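Local coordinates for uncharacterized protein (Bacteroides uniformis, PDB 4Q53) that is of unknown function but adopts a cystatin-like fold of the NTF2 clan, a helix-and-curved-sheet scaffold whose relatives often bind small ligands or partner proteins, at residues 28-34 against 101-107; 9-13 against 57-62. All blocks are in the same frame, centred on the assembly; numbering follows the deposited sequence. Where two conformers were deposited one is given.

Contact 1 of 2, residues 28-34 against 101-107; sequences VDLIIQN and HQIRIDK
The bend of Q33 at its second torsion (chi2 -46°) brings its amide obliquely across K107, near CB and the backbone N, while Q102 runs extended, CG anti to the backbone N (chi1 -179°), and lies across the CD1 end of I31. The backbones themselves pair as parallel strands, joining an early strand to the last one in the mixed sheet of this cystatin-like fold. Five N-H...O=C bonds alternate in direction, from D29 N to H101 O at one end to Q33 N on I105 O at the other, all at 2.9 to 3.0 Å. In the modelled conformer of Q33, OE1 accepts K107 N at 2.7 Å, in the carbonyl plane and on a lone pair, though the N-H...O angle is only 138°. I32 CG2 lies 4.3 Å from I105 CB and, in the conformer given, L30 CD2 3.7 Å from I103 CB; helix 41-54 packs on this layer through T47 and F51. On the other face a water donates to D29 OD2 at 2.6 Å and accepts from Q102 NE2 at 2.8 Å, while D29 OD1 is held by H38. I31 CD1 meets Q102 CD at 3.7 Å. Alternation along both strands thus puts L30, I32, I103 and I105 toward the helix and D29, Q102 and R104, with I31, on the more polar face; beyond strand 28-32, an amide oxygen can apparently stand in for a backbone carbonyl.

Contact 2 of 2, residues 9-13 against 57-62; sequences IGAFK and VGSFNV
K13 reaches across F60 from the last turn of helix 6-14, and its chain can be followed outward from CB. CG lies 3.9 Å from F60 CB, the two side chains crossing at about a right angle; CD stays 4.2 Å from F60 O, and CE closes to 3.5 Å from the same oxygen. A final bend (chi4 -73°) brings NZ onto F60 O, a 2.9 Å hydrogen bond with a C=O...N angle of 167°. The same ammonium donates to a water that also accepts from F60 N, so one lysine serves both backbone polar atoms of F60. The F60 ring, its CG anti to the backbone N (chi1 -178°), turns in under the helix. F12 CB sits over one face of that ring, 4.0 Å from its centroid, in a CH-pi contact; the two rings are oblique to each other. F12 also meets F52 edge-to-face. Further along the strand I9 CD1 touches V62 CG2 at 3.7 Å, and I9 CG2 approaches the F60 ring at CD2. Replacing I9 with an alanine would probably open a gap beside V62 and leave that flank of the F60 ring less supported. At the other end, next to the classic beta bulge of G58 and S59 opposite M79, V57 CG1 lies 3.4 Å from F12 O. An N-terminal helix packed on the sheet is consistent with the cystatin-like fold. Here I9, F12, F60 and V62 make the apolar seat, V57 packs against the carbonyls of F12 and K13, and a single charged tip at the exposed edge of the contact bonds to the strand's backbone and to water.

From the N terminus, the chain first lays down helix 6-14, then forms strand 28-32, passes through strand 35-40 and helix 41-54, and enters strand 57-67, where contact 2 closes its loop. Contact 1 opens inside that loop and closes only at the final strand, 97-107, so the two cross rather than nest. Strands 57-67 and 97-107 belong to one curved mixed sheet, joined through the strands that intervene. Contact 1 thus binds an early strand to the last one, whereas contact 2 fastens the N-terminal helix to the sheet. Their centres lie about 16 Å apart, yet they meet where I103 CG2 packs 4.3 Å from F12 CZ.

Contact 1 of 2, residues 28-34 against 101-107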
loop_
_atom_site.group_PDB
_atom_site.type_symbol
_atom_site.label_atom_id
_atom_site.label_comp_id
_atom_site.label_asym_id
_atom_site.label_seq_id
_atom_site.Cartn_x
_atom_site.Cartn_y
_atom_site.Cartn_z
ATOM N N VAL A 28 9.367 6.124 -0.399
ATOM C CA VAL A 28 8.174 5.637 0.269
ATOM C C VAL A 28 8.525 5.265 1.688
ATOM O O VAL A 28 9.464 4.504 1.926
ATOM C CB VAL A 28 7.597 4.396 -0.433
ATOM C CG1 VAL A 28 6.320 3.947 0.246
ATOM C CG2 VAL A 28 7.352 4.679 -1.907
ATOM N N ASP A 29 7.755 5.793 2.625
ATOM C CA ASP A 29 7.843 5.345 4.004
ATOM C C ASP A 29 6.949 4.136 4.197
ATOM O O ASP A 29 5.744 4.211 3.961
ATOM C CB ASP A 29 7.444 6.473 4.943
ATOM C CG ASP A 29 8.411 7.617 4.885
ATOM O OD1 ASP A 29 9.625 7.348 4.943
ATOM O OD2 ASP A 29 7.968 8.773 4.763
ATOM N N LEU A 30 7.548 3.038 4.632
ATOM C CA LEU A 30 6.795 1.841 4.955
ATOM C C LEU A 30 6.811 1.638 6.452
ATOM O O LEU A 30 7.849 1.826 7.091
ATOM C CB LEU A 30 7.410 0.622 4.257
ATOM C CG LEU A 30 7.501 0.738 2.737
ATOM C CD1 LEU A 30 8.307 -0.413 2.166
ATOM C CD2 LEU A 30 6.114 0.796 2.121
ATOM N N ILE A 31 5.659 1.282 7.008
ATOM C CA ILE A 31 5.604 0.891 8.416
ATOM C C ILE A 31 4.792 -0.388 8.452
ATOM O O ILE A 31 3.577 -0.351 8.336
ATOM C CB ILE A 31 4.980 1.962 9.335
ATOM C CG1 ILE A 31 5.624 3.330 9.142
ATOM C CG2 ILE A 31 5.151 1.548 10.782
ATOM C CD1 ILE A 31 4.935 4.201 8.143
ATOM N N ILE A 32 5.466 -1.522 8.597
ATOM C CA ILE A 32 4.843 -2.821 8.465
ATOM C C ILE A 32 5.077 -3.553 9.753
ATOM O O ILE A 32 6.219 -3.842 10.091
ATOM C CB ILE A 32 5.433 -3.608 7.287
ATOM C CG1 ILE A 32 5.276 -2.814 5.981
ATOM C CG2 ILE A 32 4.782 -4.957 7.186
ATOM C CD1 ILE A 32 5.790 -3.497 4.766
ATOM N N GLN A 33 4.018 -3.867 10.490
ATOM C CA GLN A 33 4.185 -4.465 11.817
ATOM C C GLN A 33 5.167 -3.672 12.675
ATOM O O GLN A 33 6.047 -4.227 13.330
ATOM C CB GLN A 33 4.635 -5.927 11.719
ATOM C CG GLN A 33 3.542 -6.881 11.306
ATOM C CD GLN A 33 2.260 -6.634 12.065
ATOM O OE1 GLN A 33 1.366 -5.948 11.569
ATOM N NE2 GLN A 33 2.173 -7.149 13.297
ATOM N N ASN A 34 5.008 -2.360 12.647
ATOM C CA ASN A 34 5.816 -1.453 13.456
ATOM C C ASN A 34 7.278 -1.387 13.067
ATOM O O ASN A 34 8.056 -0.769 13.772
ATOM C CB ASN A 34 5.675 -1.725 14.960
ATOM C CG ASN A 34 4.360 -1.219 15.522
ATOM O OD1 ASN A 34 3.764 -0.284 15.010
ATOM N ND2 ASN A 34 3.908 -1.843 16.577
ATOM N N HIS A 101 3.276 7.777 -0.996
ATOM C CA HIS A 101 4.363 8.292 -0.183
ATOM C C HIS A 101 4.524 7.516 1.138
ATOM O O HIS A 101 5.606 7.498 1.724
ATOM C CB HIS A 101 4.092 9.765 0.107
ATOM C CG HIS A 101 5.054 10.384 1.062
ATOM N ND1 HIS A 101 6.407 10.466 0.812
ATOM C CD2 HIS A 101 4.857 10.954 2.273
ATOM C CE1 HIS A 101 7.002 11.063 1.831
ATOM N NE2 HIS A 101 6.084 11.368 2.730
ATOM N N GLN A 102 3.451 6.893 1.613
ATOM C CA GLN A 102 3.508 6.096 2.848
ATOM C C GLN A 102 2.532 4.935 2.771
ATOM O O GLN A 102 1.389 5.108 2.319
ATOM C CB GLN A 102 3.210 6.959 4.091
ATOM C CG GLN A 102 3.279 6.209 5.425
ATOM C CD GLN A 102 3.168 7.134 6.626
ATOM O OE1 GLN A 102 2.330 6.941 7.485
ATOM N NE2 GLN A 102 4.058 8.116 6.707
ATOM N N ILE A 103 2.993 3.765 3.216
ATOM C CA ILE A 103 2.142 2.600 3.415
ATOM C C ILE A 103 2.330 2.138 4.847
ATOM O O ILE A 103 3.459 1.855 5.260
ATOM C CB ILE A 103 2.514 1.430 2.474
ATOM C CG1 ILE A 103 2.461 1.888 1.011
ATOM C CG2 ILE A 103 1.627 0.225 2.735
ATOM C CD1 ILE A 103 2.857 0.830 0.011
ATOM N N ARG A 104 1.231 2.037 5.580
ATOM C CA ARG A 104 1.210 1.456 6.910
ATOM C C ARG A 104 0.392 0.184 6.845
ATOM O O ARG A 104 -0.710 0.179 6.295
ATOM C CB ARG A 104 0.602 2.425 7.924
ATOM C CG ARG A 104 0.584 1.895 9.343
ATOM C CD ARG A 104 -0.070 2.849 10.362
ATOM N NE ARG A 104 -0.513 2.065 11.518
ATOM C CZ ARG A 104 -1.761 1.628 11.728
ATOM N NH1 ARG A 104 -2.769 1.941 10.908
ATOM N NH2 ARG A 104 -2.009 0.878 12.784
ATOM N N ILE A 105 0.920 -0.883 7.435
ATOM C CA ILE A 105 0.242 -2.170 7.479
ATOM C C ILE A 105 0.350 -2.655 8.921
ATOM O O ILE A 105 1.448 -2.803 9.457
ATOM C CB ILE A 105 0.900 -3.191 6.528
ATOM C CG1 ILE A 105 0.815 -2.688 5.085
ATOM C CG2 ILE A 105 0.244 -4.574 6.695
ATOM C CD1 ILE A 105 1.477 -3.583 4.066
ATOM N N ASP A 106 -0.790 -2.884 9.553
ATOM C CA ASP A 106 -0.813 -3.279 10.948
ATOM C C ASP A 106 -1.760 -4.431 11.194
ATOM O O ASP A 106 -2.928 -4.386 10.806
ATOM C CB ASP A 106 -1.169 -2.148 11.855
ATOM C CG ASP A 106 -0.742 -2.465 13.264
ATOM O OD1 ASP A 106 0.497 -2.455 13.518
ATOM O OD2 ASP A 106 -1.602 -2.825 14.087
ATOM N N LYS A 107 -1.246 -5.488 11.812
ATOM C CA LYS A 107 -2.031 -6.684 12.016
ATOM C C LYS A 107 -3.156 -6.424 12.984
ATOM O O LYS A 107 -2.958 -5.789 14.000
ATOM C CB LYS A 107 -1.147 -7.818 12.554
ATOM C CG LYS A 107 -1.803 -9.188 12.523
ATOM C CD LYS A 107 -0.855 -10.285 13.004
ATOM C CE LYS A 107 -1.553 -11.636 13.022
ATOM N NZ LYS A 107 -2.756 -11.651 13.917
HETATM O O HOH W 1 5.525 9.657 4.935
HETATM O O HOH W 2 -0.463 -5.763 15.101
HETATM O O HOH W 3 2.619 -1.214 11.615
#

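Contact 2 of 2, residues 9-13 against 57-62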
loop_
_atom_site.group_PDB
_atom_site.type_symbol
_atom_site.label_atom_id
_atom_site.label_comp_id
_atom_site.label_asym_id
_atom_site.label_seq_id
_atom_site.Cartn_x
_atom_site.Cartn_y
_atom_site.Cartn_z
ATOM N N ILE A 9 -5.645 -0.141 -5.220
ATOM C CA ILE A 9 -6.584 -1.050 -4.596
ATOM C C ILE A 9 -6.516 -2.411 -5.289
ATOM O O ILE A 9 -6.510 -3.459 -4.635
ATOM C CB ILE A 9 -8.006 -0.457 -4.636
ATOM C CG1 ILE A 9 -8.051 0.778 -3.737
ATOM C CG2 ILE A 9 -9.045 -1.473 -4.207
ATOM C CD1 ILE A 9 -9.314 1.598 -3.896
ATOM N N GLY A 10 -6.487 -2.406 -6.618
ATOM C CA GLY A 10 -6.412 -3.646 -7.367
ATOM C C GLY A 10 -5.131 -4.411 -7.080
ATOM O O GLY A 10 -5.140 -5.640 -6.971
ATOM N N ALA A 11 -4.021 -3.692 -6.968
ATOM C CA ALA A 11 -2.747 -4.323 -6.669
ATOM C C ALA A 11 -2.778 -5.023 -5.319
ATOM O O ALA A 11 -2.251 -6.125 -5.173
ATOM C CB ALA A 11 -1.633 -3.304 -6.707
ATOM N N PHE A 12 -3.376 -4.380 -4.316
ATOM C CA PHE A 12 -3.533 -5.021 -3.021
ATOM C C PHE A 12 -4.483 -6.207 -3.088
ATOM O O PHE A 12 -4.206 -7.246 -2.504
ATOM C CB PHE A 12 -3.995 -4.026 -1.957
ATOM C CG PHE A 12 -2.862 -3.314 -1.273
ATOM C CD1 PHE A 12 -2.376 -2.137 -1.776
ATOM C CD2 PHE A 12 -2.278 -3.845 -0.134
ATOM C CE1 PHE A 12 -1.324 -1.488 -1.160
ATOM C CE2 PHE A 12 -1.206 -3.205 0.481
ATOM C CZ PHE A 12 -0.738 -2.024 -0.025
ATOM N N LYS A 13 -5.594 -6.065 -3.809
ATOM C CA LYS A 13 -6.548 -7.172 -3.954
ATOM C C LYS A 13 -5.877 -8.418 -4.533
ATOM O O LYS A 13 -6.214 -9.557 -4.182
ATOM C CB LYS A 13 -7.711 -6.777 -4.867
ATOM C CG LYS A 13 -8.738 -5.886 -4.185
ATOM C CD LYS A 13 -9.836 -5.487 -5.161
ATOM C CE LYS A 13 -10.963 -4.730 -4.490
ATOM N NZ LYS A 13 -11.826 -5.603 -3.636
ATOM N N VAL A 57 -2.853 -12.931 -0.226
ATOM C CA VAL A 57 -4.038 -12.105 -0.100
ATOM C C VAL A 57 -5.308 -12.825 -0.547
ATOM O O VAL A 57 -5.363 -13.404 -1.639
ATOM C CB VAL A 57 -3.879 -10.780 -0.869
ATOM C CG1 VAL A 57 -5.181 -9.987 -0.831
ATOM C CG2 VAL A 57 -2.727 -9.960 -0.275
ATOM N N GLY A 58 -6.317 -12.796 0.322
ATOM C CA GLY A 58 -7.658 -13.242 0.000
ATOM C C GLY A 58 -8.587 -12.124 -0.425
ATOM O O GLY A 58 -9.398 -12.308 -1.327
ATOM N N SER A 59 -8.502 -10.968 0.227
ATOM C CA SER A 59 -9.353 -9.841 -0.129
ATOM C C SER A 59 -8.743 -8.547 0.373
ATOM O O SER A 59 -7.933 -8.543 1.316
ATOM C CB SER A 59 -10.769 -10.015 0.444
ATOM O OG SER A 59 -10.787 -9.940 1.865
ATOM N N PHE A 60 -9.139 -7.446 -0.257
ATOM C CA PHE A 60 -8.836 -6.106 0.234
ATOM C C PHE A 60 -10.089 -5.282 0.040
ATOM O O PHE A 60 -10.608 -5.179 -1.065
ATOM C CB PHE A 60 -7.654 -5.485 -0.506
ATOM C CG PHE A 60 -7.278 -4.122 -0.008
ATOM C CD1 PHE A 60 -6.961 -3.923 1.319
ATOM C CD2 PHE A 60 -7.250 -3.048 -0.867
ATOM C CE1 PHE A 60 -6.612 -2.663 1.790
ATOM C CE2 PHE A 60 -6.902 -1.798 -0.405
ATOM C CZ PHE A 60 -6.591 -1.608 0.931
ATOM N N ASN A 61 -10.575 -4.714 1.130
ATOM C CA ASN A 61 -11.774 -3.903 1.095
ATOM C C ASN A 61 -11.516 -2.556 1.722
ATOM O O ASN A 61 -11.128 -2.465 2.892
ATOM C CB ASN A 61 -12.917 -4.602 1.818
ATOM C CG ASN A 61 -13.411 -5.830 1.065
ATOM O OD1 ASN A 61 -14.200 -5.722 0.125
ATOM N ND2 ASN A 61 -12.939 -7.001 1.464
ATOM N N VAL A 62 -11.764 -1.518 0.941
ATOM C CA VAL A 62 -11.572 -0.143 1.367
ATOM C C VAL A 62 -12.807 0.333 2.116
ATOM O O VAL A 62 -13.928 0.012 1.732
ATOM C CB VAL A 62 -11.303 0.746 0.151
ATOM C CG1 VAL A 62 -11.202 2.218 0.523
ATOM C CG2 VAL A 62 -10.026 0.295 -0.553
HETATM O O HOH W 4 -10.939 -8.152 -2.608
HETATM O O HOH W 5 -9.216 -10.085 -3.899
#